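Local structure of HcgC (Methanococcus maripaludis S2, 5O4J) at residues 133-138 and 148-153; 126-131 and 154-159; 12-17 and 227-232; 182-187 and 248-253. The protein probably catalyses the S-adenosylmethionine-dependent C-methylation of a pyridinol precursor during biosynthesis of the iron-guanylylpyridinol cofactor of [Fe]-hydrogenase. One frame throughout, in Å; residues are numbered along the deposited sequence.

Contact 1 (133-138 and 148-153); sequences VEDPKG and DNTDKR. With SAH (S-adenosyl-L-homocysteine), chain E.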
loop_
_atom_site.group_PDB
_atom_site.type_symbol
_atom_site.label_atom_id
_atom_site.label_comp_id
_atom_site.label_asym_id
_atom_site.label_seq_id
_atom_site.Cartn_x
_atom_site.Cartn_y
_atom_site.Cartn_z
ATOM N N VAL A 133 23.946 -8.641 21.720
ATOM C CA VAL A 133 22.685 -8.039 22.137
ATOM C C VAL A 133 21.798 -7.923 20.908
ATOM O O VAL A 133 22.228 -7.398 19.876
ATOM C CB VAL A 133 22.889 -6.657 22.787
ATOM C CG1 VAL A 133 21.542 -5.992 23.141
ATOM C CG2 VAL A 133 23.758 -6.769 24.020
ATOM N N GLU A 134 20.568 -8.428 21.001
ATOM C CA GLU A 134 19.646 -8.278 19.894
ATOM C C GLU A 134 19.070 -6.871 19.906
ATOM O O GLU A 134 18.563 -6.408 20.932
ATOM C CB GLU A 134 18.522 -9.314 19.951
ATOM C CG GLU A 134 17.607 -9.212 18.735
ATOM C CD GLU A 134 16.616 -10.344 18.624
ATOM O OE1 GLU A 134 16.401 -11.052 19.627
ATOM O OE2 GLU A 134 16.061 -10.512 17.521
ATOM N N ASP A 135 19.195 -6.178 18.774
ATOM C CA ASP A 135 18.602 -4.854 18.596
ATOM C C ASP A 135 17.134 -5.029 18.212
ATOM O O ASP A 135 16.838 -5.548 17.124
ATOM C CB ASP A 135 19.379 -4.087 17.526
ATOM C CG ASP A 135 18.807 -2.710 17.234
ATOM O OD1 ASP A 135 17.848 -2.276 17.906
ATOM O OD2 ASP A 135 19.343 -2.053 16.309
ATOM N N PRO A 136 16.190 -4.629 19.076
ATOM C CA PRO A 136 14.766 -4.799 18.742
ATOM C C PRO A 136 14.257 -3.797 17.722
ATOM O O PRO A 136 13.173 -4.001 17.161
ATOM C CB PRO A 136 14.066 -4.599 20.091
ATOM C CG PRO A 136 14.930 -3.622 20.790
ATOM C CD PRO A 136 16.355 -3.976 20.389
ATOM N N LYS A 137 14.987 -2.714 17.478
ATOM C CA LYS A 137 14.539 -1.722 16.516
ATOM C C LYS A 137 14.505 -2.320 15.122
ATOM O O LYS A 137 15.458 -2.977 14.695
ATOM C CB LYS A 137 15.463 -0.515 16.529
ATOM C CG LYS A 137 15.491 0.223 17.853
ATOM C CD LYS A 137 16.276 1.533 17.741
ATOM C CE LYS A 137 17.714 1.319 17.270
ATOM N NZ LYS A 137 18.493 0.441 18.181
ATOM N N GLY A 138 13.412 -2.074 14.416
ATOM C CA GLY A 138 13.305 -2.387 13.009
ATOM C C GLY A 138 13.573 -1.137 12.199
ATOM O O GLY A 138 14.597 -0.473 12.403
ATOM N N ASP A 148 14.343 2.325 23.313
ATOM C CA ASP A 148 15.426 1.378 23.109
ATOM C C ASP A 148 16.690 1.837 23.827
ATOM O O ASP A 148 17.005 3.030 23.852
ATOM C CB ASP A 148 15.712 1.239 21.619
ATOM C CG ASP A 148 16.925 0.391 21.337
ATOM O OD1 ASP A 148 16.862 -0.835 21.551
ATOM O OD2 ASP A 148 17.946 0.959 20.913
ATOM N N ASN A 149 17.424 0.884 24.408
ATOM C CA ASN A 149 18.721 1.194 25.019
ATOM C C ASN A 149 19.743 0.114 24.691
ATOM O O ASN A 149 20.616 -0.210 25.504
ATOM C CB ASN A 149 18.592 1.364 26.531
ATOM C CG ASN A 149 18.239 0.071 27.233
ATOM O OD1 ASN A 149 17.787 -0.877 26.603
ATOM N ND2 ASN A 149 18.449 0.031 28.554
ATOM N N THR A 150 19.658 -0.437 23.479
ATOM C CA THR A 150 20.568 -1.491 23.045
ATOM C C THR A 150 22.029 -1.116 23.257
ATOM O O THR A 150 22.825 -1.929 23.736
ATOM C CB THR A 150 20.313 -1.802 21.562
ATOM O OG1 THR A 150 19.026 -2.407 21.416
ATOM C CG2 THR A 150 21.383 -2.740 20.978
ATOM N N ASP A 151 22.407 0.098 22.857
ATOM C CA ASP A 151 23.807 0.500 22.933
ATOM C C ASP A 151 24.318 0.493 24.365
ATOM O O ASP A 151 25.493 0.186 24.604
ATOM C CB ASP A 151 23.985 1.887 22.318
ATOM C CG ASP A 151 23.722 1.902 20.823
ATOM O OD1 ASP A 151 24.500 1.283 20.070
ATOM O OD2 ASP A 151 22.727 2.529 20.401
ATOM N N LYS A 152 23.459 0.830 25.326
ATOM C CA LYS A 152 23.871 0.838 26.723
ATOM C C LYS A 152 24.082 -0.564 27.276
ATOM O O LYS A 152 24.737 -0.718 28.312
ATOM C CB LYS A 152 22.846 1.592 27.570
ATOM C CG LYS A 152 22.859 3.091 27.325
ATOM C CD LYS A 152 21.916 3.840 28.243
ATOM C CE LYS A 152 22.062 5.344 28.051
ATOM N NZ LYS A 152 21.168 6.126 28.948
ATOM N N ARG A 153 23.530 -1.588 26.624
ATOM C CA ARG A 153 23.729 -2.963 27.052
ATOM C C ARG A 153 25.042 -3.556 26.557
ATOM O O ARG A 153 25.423 -4.641 27.009
ATOM C CB ARG A 153 22.556 -3.820 26.560
ATOM C CG ARG A 153 21.223 -3.361 27.125
ATOM C CD ARG A 153 20.091 -4.289 26.722
ATOM N NE ARG A 153 18.789 -3.631 26.814
ATOM C CZ ARG A 153 17.623 -4.255 26.675
ATOM N NH1 ARG A 153 17.585 -5.566 26.448
ATOM N NH2 ARG A 153 16.492 -3.567 26.771
HETATM N N SAH E . 13.521 -10.360 20.468
HETATM C CA SAH E . 12.750 -11.606 20.760
HETATM C CB SAH E . 11.529 -11.262 21.611
HETATM C CG SAH E . 11.910 -11.036 23.073
HETATM S SD SAH E . 10.484 -10.777 24.099
HETATM C C SAH E . 12.281 -12.280 19.503
HETATM O O SAH E . 11.596 -13.328 19.602
HETATM O OXT SAH E . 12.583 -11.758 18.421
HETATM C "C5'" SAH E . 11.222 -10.645 25.701
HETATM C "C4'" SAH E . 11.588 -11.995 26.309
HETATM O "O4'" SAH E . 12.579 -11.781 27.321
HETATM C "C3'" SAH E . 10.406 -12.626 27.017
HETATM O "O3'" SAH E . 10.511 -14.059 27.026
HETATM C "C2'" SAH E . 10.532 -12.040 28.402
HETATM O "O2'" SAH E . 9.849 -12.776 29.422
HETATM C "C1'" SAH E . 12.028 -12.067 28.611
HETATM N N9 SAH E . 12.526 -11.031 29.529
HETATM C C8 SAH E . 12.100 -9.750 29.617
HETATM N N7 SAH E . 12.827 -9.092 30.555
HETATM C C5 SAH E . 13.734 -9.961 31.044
HETATM C C6 SAH E . 14.814 -9.917 32.047
HETATM N N6 SAH E . 15.062 -8.775 32.728
HETATM N N1 SAH E . 15.522 -11.044 32.257
HETATM C C2 SAH E . 15.290 -12.180 31.582
HETATM N N3 SAH E . 14.322 -12.299 30.657
HETATM C C4 SAH E . 13.535 -11.236 30.361
HETATM O O HOH W 1 21.322 0.457 18.321
#

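Contact 2 (126-131 and 154-159); sequences FNPKVL and LCVGAK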
loop_
_atom_site.group_PDB
_atom_site.type_symbol
_atom_site.label_atom_id
_atom_site.label_comp_id
_atom_site.label_asym_id
_atom_site.label_seq_id
_atom_site.Cartn_x
_atom_site.Cartn_y
_atom_site.Cartn_z
ATOM N N PHE A 126 28.760 -9.668 34.107
ATOM C CA PHE A 126 29.453 -10.729 33.395
ATOM C C PHE A 126 30.726 -10.192 32.754
ATOM O O PHE A 126 30.902 -8.984 32.567
ATOM C CB PHE A 126 28.534 -11.347 32.334
ATOM C CG PHE A 126 27.229 -11.822 32.893
ATOM C CD1 PHE A 126 27.172 -12.979 33.656
ATOM C CD2 PHE A 126 26.065 -11.101 32.688
ATOM C CE1 PHE A 126 25.976 -13.417 34.188
ATOM C CE2 PHE A 126 24.865 -11.531 33.222
ATOM C CZ PHE A 126 24.821 -12.691 33.973
ATOM N N ASN A 127 31.615 -11.120 32.408
ATOM C CA ASN A 127 32.878 -10.801 31.743
ATOM C C ASN A 127 33.133 -11.882 30.704
ATOM O O ASN A 127 34.061 -12.690 30.828
ATOM C CB ASN A 127 34.025 -10.716 32.754
ATOM C CG ASN A 127 35.344 -10.311 32.114
ATOM O OD1 ASN A 127 35.372 -9.585 31.120
ATOM N ND2 ASN A 127 36.446 -10.794 32.677
ATOM N N PRO A 128 32.315 -11.926 29.660
ATOM C CA PRO A 128 32.430 -12.992 28.666
ATOM C C PRO A 128 33.477 -12.665 27.608
ATOM O O PRO A 128 33.956 -11.537 27.487
ATOM C CB PRO A 128 31.026 -13.035 28.049
ATOM C CG PRO A 128 30.572 -11.614 28.105
ATOM C CD PRO A 128 31.204 -11.008 29.350
ATOM N N LYS A 129 33.833 -13.695 26.848
ATOM C CA LYS A 129 34.620 -13.489 25.641
ATOM C C LYS A 129 33.807 -12.749 24.592
ATOM O O LYS A 129 34.317 -11.845 23.924
ATOM C CB LYS A 129 35.079 -14.842 25.103
ATOM C CG LYS A 129 36.079 -15.542 25.998
ATOM C CD LYS A 129 36.384 -16.935 25.485
ATOM C CE LYS A 129 37.339 -17.666 26.412
ATOM N NZ LYS A 129 37.376 -19.124 26.120
ATOM N N VAL A 130 32.532 -13.101 24.461
ATOM C CA VAL A 130 31.658 -12.570 23.423
ATOM C C VAL A 130 30.337 -12.156 24.056
ATOM O O VAL A 130 29.774 -12.893 24.873
ATOM C CB VAL A 130 31.426 -13.600 22.302
ATOM C CG1 VAL A 130 30.405 -13.099 21.285
ATOM C CG2 VAL A 130 32.753 -13.919 21.623
ATOM N N LEU A 131 29.868 -10.965 23.698
ATOM C CA LEU A 131 28.550 -10.470 24.063
ATOM C C LEU A 131 27.793 -10.151 22.784
ATOM O O LEU A 131 28.308 -9.431 21.926
ATOM C CB LEU A 131 28.656 -9.216 24.934
ATOM C CG LEU A 131 27.343 -8.466 25.184
ATOM C CD1 LEU A 131 26.418 -9.309 26.034
ATOM C CD2 LEU A 131 27.611 -7.121 25.841
ATOM N N LEU A 154 25.723 -2.891 25.632
ATOM C CA LEU A 154 26.972 -3.403 25.066
ATOM C C LEU A 154 28.160 -2.943 25.907
ATOM O O LEU A 154 29.058 -2.243 25.443
ATOM C CB LEU A 154 27.120 -2.944 23.623
ATOM C CG LEU A 154 26.133 -3.532 22.631
ATOM C CD1 LEU A 154 26.011 -2.587 21.450
ATOM C CD2 LEU A 154 26.594 -4.920 22.202
ATOM N N CYS A 155 28.161 -3.366 27.166
ATOM C CA CYS A 155 29.096 -2.824 28.146
ATOM C C CYS A 155 30.125 -3.826 28.648
ATOM O O CYS A 155 30.962 -3.458 29.479
ATOM C CB CYS A 155 28.322 -2.242 29.336
ATOM S SG CYS A 155 27.138 -3.362 30.081
ATOM N N VAL A 156 30.088 -5.077 28.193
ATOM C CA VAL A 156 31.069 -6.084 28.580
ATOM C C VAL A 156 31.398 -6.927 27.355
ATOM O O VAL A 156 30.739 -6.839 26.319
ATOM C CB VAL A 156 30.570 -6.979 29.735
ATOM C CG1 VAL A 156 30.345 -6.137 30.989
ATOM C CG2 VAL A 156 29.303 -7.716 29.344
ATOM N N GLY A 157 32.433 -7.753 27.485
ATOM C CA GLY A 157 32.817 -8.647 26.409
ATOM C C GLY A 157 33.992 -8.163 25.579
ATOM O O GLY A 157 34.063 -6.986 25.210
ATOM N N ALA A 158 34.918 -9.070 25.269
ATOM C CA ALA A 158 36.059 -8.717 24.428
ATOM C C ALA A 158 35.627 -8.480 22.986
ATOM O O ALA A 158 36.195 -7.635 22.283
ATOM C CB ALA A 158 37.111 -9.823 24.489
ATOM N N LYS A 159 34.639 -9.237 22.532
ATOM C CA LYS A 159 34.054 -9.113 21.207
ATOM C C LYS A 159 32.568 -8.862 21.402
ATOM O O LYS A 159 31.931 -9.548 22.206
ATOM C CB LYS A 159 34.300 -10.384 20.398
ATOM C CG LYS A 159 33.794 -10.394 18.967
ATOM C CD LYS A 159 33.772 -11.841 18.491
ATOM C CE LYS A 159 33.792 -11.990 16.998
ATOM N NZ LYS A 159 33.780 -13.444 16.674
HETATM O O HOH W 2 34.061 -7.431 29.721
#

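Contact 3 (12-17 and 227-232); sequences TRSKIK and MSAITV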
loop_
_atom_site.group_PDB
_atom_site.type_symbol
_atom_site.label_atom_id
_atom_site.label_comp_id
_atom_site.label_asym_id
_atom_site.label_seq_id
_atom_site.Cartn_x
_atom_site.Cartn_y
_atom_site.Cartn_z
ATOM N N THR A 12 -9.240 -22.140 0.262
ATOM C CA THR A 12 -7.881 -22.660 0.207
ATOM C C THR A 12 -7.146 -22.231 1.469
ATOM O O THR A 12 -7.030 -21.037 1.745
ATOM C CB THR A 12 -7.161 -22.141 -1.037
ATOM O OG1 THR A 12 -7.950 -22.442 -2.196
ATOM C CG2 THR A 12 -5.778 -22.798 -1.171
ATOM N N ARG A 13 -6.640 -23.202 2.220
ATOM C CA ARG A 13 -5.781 -22.939 3.366
ATOM C C ARG A 13 -4.328 -23.127 2.953
ATOM O O ARG A 13 -3.985 -24.093 2.264
ATOM C CB ARG A 13 -6.109 -23.878 4.526
ATOM C CG ARG A 13 -7.493 -23.676 5.140
ATOM C CD ARG A 13 -7.790 -24.714 6.226
ATOM N NE ARG A 13 -6.586 -25.159 6.932
ATOM C CZ ARG A 13 -6.581 -25.973 7.984
ATOM N NH1 ARG A 13 -7.718 -26.442 8.483
ATOM N NH2 ARG A 13 -5.424 -26.313 8.540
ATOM N N SER A 14 -3.471 -22.203 3.368
ATOM C CA SER A 14 -2.070 -22.298 2.986
ATOM C C SER A 14 -1.427 -23.526 3.617
ATOM O O SER A 14 -1.736 -23.906 4.751
ATOM C CB SER A 14 -1.298 -21.034 3.380
ATOM O OG SER A 14 -1.249 -20.817 4.790
ATOM N N LYS A 15 -0.540 -24.165 2.855
ATOM C CA LYS A 15 0.268 -25.236 3.426
ATOM C C LYS A 15 1.222 -24.693 4.477
ATOM O O LYS A 15 1.448 -25.334 5.510
ATOM C CB LYS A 15 1.039 -25.964 2.327
ATOM C CG LYS A 15 0.152 -26.715 1.350
ATOM C CD LYS A 15 0.952 -27.211 0.163
ATOM C CE LYS A 15 0.059 -27.920 -0.832
ATOM N NZ LYS A 15 -0.425 -29.198 -0.238
ATOM N N ILE A 16 1.799 -23.521 4.224
ATOM C CA ILE A 16 2.677 -22.884 5.197
ATOM C C ILE A 16 1.874 -22.515 6.439
ATOM O O ILE A 16 0.857 -21.817 6.352
ATOM C CB ILE A 16 3.356 -21.658 4.567
ATOM C CG1 ILE A 16 4.450 -22.113 3.596
ATOM C CG2 ILE A 16 3.934 -20.707 5.634
ATOM C CD1 ILE A 16 4.819 -21.062 2.580
ATOM N N LYS A 17 2.332 -22.986 7.596
ATOM C CA LYS A 17 1.714 -22.693 8.879
ATOM C C LYS A 17 2.439 -21.543 9.563
ATOM O O LYS A 17 3.583 -21.217 9.245
ATOM C CB LYS A 17 1.736 -23.917 9.794
ATOM C CG LYS A 17 0.875 -25.086 9.321
ATOM C CD LYS A 17 1.183 -26.315 10.166
ATOM C CE LYS A 17 0.214 -27.458 9.893
ATOM N NZ LYS A 17 0.589 -28.652 10.695
ATOM N N MET A 227 -1.280 -23.842 12.613
ATOM C CA MET A 227 -2.449 -23.414 11.860
ATOM C C MET A 227 -1.960 -22.750 10.583
ATOM O O MET A 227 -0.938 -22.059 10.594
ATOM C CB MET A 227 -3.309 -22.435 12.676
ATOM C CG MET A 227 -4.442 -21.763 11.911
ATOM S SD MET A 227 -5.578 -22.947 11.163
ATOM C CE MET A 227 -6.675 -21.852 10.260
ATOM N N SER A 228 -2.691 -22.967 9.488
ATOM C CA SER A 228 -2.380 -22.319 8.223
ATOM C C SER A 228 -2.244 -20.818 8.433
ATOM O O SER A 228 -3.068 -20.198 9.105
ATOM C CB SER A 228 -3.488 -22.580 7.194
ATOM O OG SER A 228 -3.558 -23.941 6.824
ATOM N N ALA A 229 -1.214 -20.224 7.824
ATOM C CA ALA A 229 -1.029 -18.783 7.956
ATOM C C ALA A 229 -2.178 -18.012 7.314
ATOM O O ALA A 229 -2.596 -16.971 7.831
ATOM C CB ALA A 229 0.308 -18.345 7.356
ATOM N N ILE A 230 -2.692 -18.493 6.186
ATOM C CA ILE A 230 -3.672 -17.751 5.398
ATOM C C ILE A 230 -4.747 -18.687 4.880
ATOM O O ILE A 230 -4.462 -19.809 4.460
ATOM C CB ILE A 230 -3.008 -17.010 4.220
ATOM C CG1 ILE A 230 -2.063 -15.937 4.767
ATOM C CG2 ILE A 230 -4.058 -16.347 3.334
ATOM C CD1 ILE A 230 -1.230 -15.222 3.727
ATOM N N THR A 231 -5.983 -18.200 4.881
ATOM C CA THR A 231 -7.114 -18.869 4.254
ATOM C C THR A 231 -7.716 -17.935 3.211
ATOM O O THR A 231 -7.923 -16.748 3.481
ATOM C CB THR A 231 -8.149 -19.265 5.307
ATOM O OG1 THR A 231 -7.535 -20.152 6.246
ATOM C CG2 THR A 231 -9.355 -19.947 4.671
ATOM N N VAL A 232 -7.961 -18.459 2.012
ATOM C CA VAL A 232 -8.407 -17.645 0.891
ATOM C C VAL A 232 -9.745 -18.157 0.386
ATOM O O VAL A 232 -9.967 -19.372 0.308
ATOM C CB VAL A 232 -7.376 -17.644 -0.256
ATOM C CG1 VAL A 232 -7.758 -16.579 -1.270
ATOM C CG2 VAL A 232 -5.974 -17.422 0.274
HETATM O O HOH W 3 -9.528 -20.444 -2.430
#

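Contact 4 (182-187 and 248-253); sequences VDIIMD and KNISRV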
loop_
_atom_site.group_PDB
_atom_site.type_symbol
_atom_site.label_atom_id
_atom_site.label_comp_id
_atom_site.label_asym_id
_atom_site.label_seq_id
_atom_site.Cartn_x
_atom_site.Cartn_y
_atom_site.Cartn_z
ATOM N N VAL A 182 3.960 -11.509 11.761
ATOM C CA VAL A 182 2.735 -10.759 11.496
ATOM C C VAL A 182 2.859 -9.989 10.188
ATOM O O VAL A 182 1.975 -10.028 9.330
ATOM C CB VAL A 182 2.435 -9.814 12.678
ATOM C CG1 VAL A 182 1.331 -8.818 12.325
ATOM C CG2 VAL A 182 2.056 -10.628 13.905
ATOM N N ASP A 183 3.964 -9.277 10.015
ATOM C CA ASP A 183 4.109 -8.430 8.839
ATOM C C ASP A 183 4.258 -9.259 7.564
ATOM O O ASP A 183 3.758 -8.873 6.504
ATOM C CB ASP A 183 5.293 -7.494 9.033
ATOM C CG ASP A 183 5.023 -6.417 10.056
ATOM O OD1 ASP A 183 3.855 -6.223 10.472
ATOM O OD2 ASP A 183 5.997 -5.741 10.446
ATOM N N ILE A 184 4.965 -10.390 7.643
ATOM C CA ILE A 184 5.041 -11.316 6.519
ATOM C C ILE A 184 3.642 -11.735 6.098
ATOM O O ILE A 184 3.295 -11.732 4.909
ATOM C CB ILE A 184 5.902 -12.537 6.894
ATOM C CG1 ILE A 184 7.376 -12.145 6.944
ATOM C CG2 ILE A 184 5.699 -13.697 5.905
ATOM C CD1 ILE A 184 8.247 -13.149 7.687
ATOM N N ILE A 185 2.818 -12.110 7.071
ATOM C CA ILE A 185 1.480 -12.575 6.746
ATOM C C ILE A 185 0.631 -11.434 6.187
ATOM O O ILE A 185 -0.085 -11.612 5.193
ATOM C CB ILE A 185 0.844 -13.243 7.984
ATOM C CG1 ILE A 185 1.575 -14.562 8.274
ATOM C CG2 ILE A 185 -0.637 -13.493 7.751
ATOM C CD1 ILE A 185 1.210 -15.232 9.594
ATOM N N MET A 186 0.705 -10.244 6.800
ATOM C CA MET A 186 -0.104 -9.116 6.340
ATOM C C MET A 186 0.276 -8.695 4.924
ATOM O O MET A 186 -0.601 -8.471 4.076
ATOM C CB MET A 186 0.048 -7.945 7.307
ATOM C CG MET A 186 -0.560 -8.188 8.669
ATOM S SD MET A 186 -2.350 -8.438 8.648
ATOM C CE MET A 186 -2.869 -6.756 8.348
ATOM N N ASP A 187 1.579 -8.576 4.643
ATOM C CA ASP A 187 1.995 -8.205 3.297
ATOM C C ASP A 187 1.597 -9.289 2.296
ATOM O O ASP A 187 1.187 -8.989 1.173
ATOM C CB ASP A 187 3.507 -7.952 3.255
ATOM C CG ASP A 187 3.889 -6.564 3.766
ATOM O OD1 ASP A 187 2.989 -5.724 3.940
ATOM O OD2 ASP A 187 5.095 -6.306 3.978
ATOM N N LYS A 248 7.970 -15.971 -0.771
ATOM C CA LYS A 248 8.731 -14.783 -1.157
ATOM C C LYS A 248 8.848 -13.807 0.001
ATOM O O LYS A 248 9.924 -13.249 0.257
ATOM C CB LYS A 248 8.070 -14.114 -2.362
ATOM C CG LYS A 248 8.631 -12.746 -2.744
ATOM C CD LYS A 248 7.868 -12.161 -3.930
ATOM C CE LYS A 248 6.445 -11.734 -3.563
ATOM N NZ LYS A 248 5.704 -11.248 -4.761
ATOM N N ASN A 249 7.758 -13.596 0.734
ATOM C CA ASN A 249 7.823 -12.653 1.842
ATOM C C ASN A 249 8.670 -13.187 2.989
ATOM O O ASN A 249 9.374 -12.414 3.646
ATOM C CB ASN A 249 6.416 -12.296 2.300
ATOM C CG ASN A 249 5.860 -11.144 1.517
ATOM O OD1 ASN A 249 6.423 -10.053 1.549
ATOM N ND2 ASN A 249 4.776 -11.370 0.800
ATOM N N ILE A 250 8.635 -14.501 3.236
ATOM C CA ILE A 250 9.540 -15.099 4.214
ATOM C C ILE A 250 10.992 -14.858 3.814
ATOM O O ILE A 250 11.840 -14.541 4.656
ATOM C CB ILE A 250 9.248 -16.603 4.372
ATOM C CG1 ILE A 250 7.860 -16.806 4.973
ATOM C CG2 ILE A 250 10.329 -17.271 5.251
ATOM C CD1 ILE A 250 7.308 -18.198 4.802
ATOM N N SER A 251 11.307 -15.006 2.522
ATOM C CA SER A 251 12.692 -14.870 2.074
ATOM C C SER A 251 13.224 -13.448 2.219
ATOM O O SER A 251 14.447 -13.252 2.208
ATOM C CB SER A 251 12.837 -15.319 0.612
ATOM O OG SER A 251 12.291 -14.362 -0.278
ATOM N N ARG A 252 12.349 -12.452 2.378
ATOM C CA ARG A 252 12.841 -11.086 2.526
ATOM C C ARG A 252 13.504 -10.862 3.877
ATOM O O ARG A 252 14.265 -9.895 4.031
ATOM C CB ARG A 252 11.697 -10.092 2.325
ATOM C CG ARG A 252 11.135 -10.093 0.911
ATOM C CD ARG A 252 10.146 -8.953 0.736
ATOM N NE ARG A 252 9.749 -8.771 -0.659
ATOM C CZ ARG A 252 10.505 -8.212 -1.596
ATOM N NH1 ARG A 252 10.035 -8.094 -2.833
ATOM N NH2 ARG A 252 11.729 -7.780 -1.311
ATOM N N VAL A 253 13.252 -11.730 4.859
ATOM C CA VAL A 253 13.868 -11.555 6.170
ATOM C C VAL A 253 15.371 -11.754 6.046
ATOM O O VAL A 253 15.844 -12.737 5.456
ATOM C CB VAL A 253 13.258 -12.512 7.203
ATOM C CG1 VAL A 253 13.955 -12.371 8.556
ATOM C CG2 VAL A 253 11.771 -12.236 7.351
HETATM O O HOH W 4 3.522 -9.375 -0.827
#

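Contact 1 (133-138 and 148-153)
D135 and T150 bring the two backbones to within 5.9 Å between their CA atoms, where segment 133-138 leaves its strand and segment 148-153, having come off helix 142-147, winds into helical backbone angles. The backbones then diverge, and K137 and D148 span the rest with their side chains. K137 bends twice near its end (chi3 -58°, chi4 -60°), its CG and CD lying against the D148 carboxylate before NZ turns onto D148 OD2 at 2.8 Å, well above the carboxylate plane. The same NZ forms a salt bridge to D135 OD1, which also takes the backbone N of K137 from the opposite face of its plane, closing an Asx turn. D148 OD1 is engaged as well: T150 OG1 donates to its syn lone pair at 2.7 Å, and P136 CD sits 3.3 Å from that hydroxyl. Farther in, V133 CG1 meets T150 CG2 at 3.9 Å; threonine suits the place, offering V133 a methyl and D148 a hydroxyl. R153 grips N149 OD1 with NE and NH2 while also reaching D111 and G114. E134, pointing the other way, makes a weak bond to the amino N of S-adenosylhomocysteine and a salt bridge to K29. D135 OD1 and D148 OD1 are 4.0 Å apart, so the ammonium of K137, with K164 also paired to D135, is likely to offset their repulsion and favour their ionised forms.

Contact 2 (126-131 and 154-159)
V156 turns CG1 anti to its carbonyl carbon (chi1 -63°), which brings that methyl to 3.3 Å from F126 O and sets CG2 over P128 CD. L131, with CG anti to the backbone N (chi1 170°), sends CD2 across to segment 154-159, where it meets V156 CG2 at 3.9 Å and lies near L154 CA. V156 O faces this methyl and has no polar partner in the model, a cost set against the packing. Branched aliphatic side chains suit this place, where L131, V156 and I123 of helix 120-123 pack together. G157 follows with a positive phi of 100°, and its CA comes so near P128 O, at 3.3 Å, that a CA-H...O contact forms; a CB here would be jammed against L131 CB and the preceding carbonyl. One water joins N127 OD1 to G157 N. From this point the backbones pair in parallel: K159 N donates to K129 O at 3.0 Å, and L131 N to K159 O at 2.9 Å, both close to the C=O direction. V130 and K159 project side by side from one face, CG2 of the valine against CD of the lysine at 3.9 Å, while the ammonium reaches on to F36, bonding its carbonyl and making a cation-pi contact with its ring. Strands 130-134 and 159-167 thus begin together inside the mixed sheet, as neighbouring parallel strands, and a run of such strands with helices packed against it is characteristic of the Rossmann-like domain of this methyltransferase.

Contact 3 (12-17 and 227-232)
R13 runs alongside segment 227-232 from its first carbon outward: CB lies 3.4 Å from S228 OG, CG passes T231 OG1 at 3.7 Å, and a bend at chi3 (31°) turns the chain back so that NE donates to S228 OG at 3.3 Å. S228 OG lies near the guanidinium plane, NH2 adds a weak bond, and M227 SD sits over one face of the group. A long, flexible arginine suits this exposed place, its hydrocarbon part lying along T231 while its charged end reaches S228. S228 OG itself donates to S14 O at 2.8 Å. Strands 10-13 and 230-234 pair within a four-stranded antiparallel sheet: T12 and V232 form a hydrogen-bonded pair, and R13 and T231 the following non-hydrogen-bonded pair. S14 N still bonds to I230 O; the register then shifts by one before the separate K17-S228 bridge, and S14 OG fills in: set between its backbone N and carbonyl carbon (chi1 64°), it accepts from I230 N at 3.1 Å and donates to I16 O, which A229 N also reaches at 3.0 Å. Replacing S14 by alanine would probably leave the buried I230 N without its acceptor and free the 14-16 turn to shift. Beside the T12-V232 pair, a water bridges T12 OG1 and V232 O. E243 of helix 239-251 binds the backbone N of K15 and I16, and T231 packs on Y207 of the third subunit.

Contact 4 (182-187 and 248-253)
I184 touches three residues of the opposing segment with three different carbons. CG2 meets I250 CG1 at 3.9 Å and N249 CB at the same separation; CG1 lies over N249 O; and CD1 reaches V253 CG2 at 3.7 Å. With CG1 anti to the carbonyl carbon (chi1 -73°), the longer branch runs toward V253 while CG2 stays beside I250, so a beta-branched residue serves both neighbours. Shortening I184 to alanine is likely to open a gap between the helices, costing I250 CG1 and V253 CG2 this packing partner. N249 slides past I184 in the opposite direction, its OD1 4.0 Å from D187 CB. N249 ND2 donates to a water oxygen at 2.9 Å, and the water in turn donates to D187 O, so a polar link closes the end of an otherwise apolar interface. In the next shell, I21 of helix 18-37 packs on both I184 and I250, and the D187 carboxylate is held by salt bridges to R190 and R167. K28 binds the carbonyl oxygens of I250 and V253 where helix 239-251 gives way to strand 253-259. Elsewhere on helix 177-193, M186 packs against M186 of the third subunit. The arrangement is helix-to-helix packing in the core, with one isoleucine set against the last turn of a helix as the chain enters strand 253-259, the antiparallel strand outermost in this chain's mixed sheet.

Contacts 1 and 2 share strand 130-134 and touch through V133 and L154; contact 2 sits at the start of the strand and contact 1 at its end, where S-adenosylhomocysteine binds by E134. Contacts 3 and 4 adjoin each other, A229 and I230 packing on I185, with strand 230-234 leading into helix 239-251. Contact 3 lies across the chain's centre from contacts 1 and 2, about 43 Å from contact 2 between centres. Contacts 1, 3 and 4 are mostly buried, contact 2 only partly. Charge dominates contact 1, parallel backbone pairing contact 2, antiparallel pairing with serine hydroxyls contact 3, and aliphatic packing contact 4.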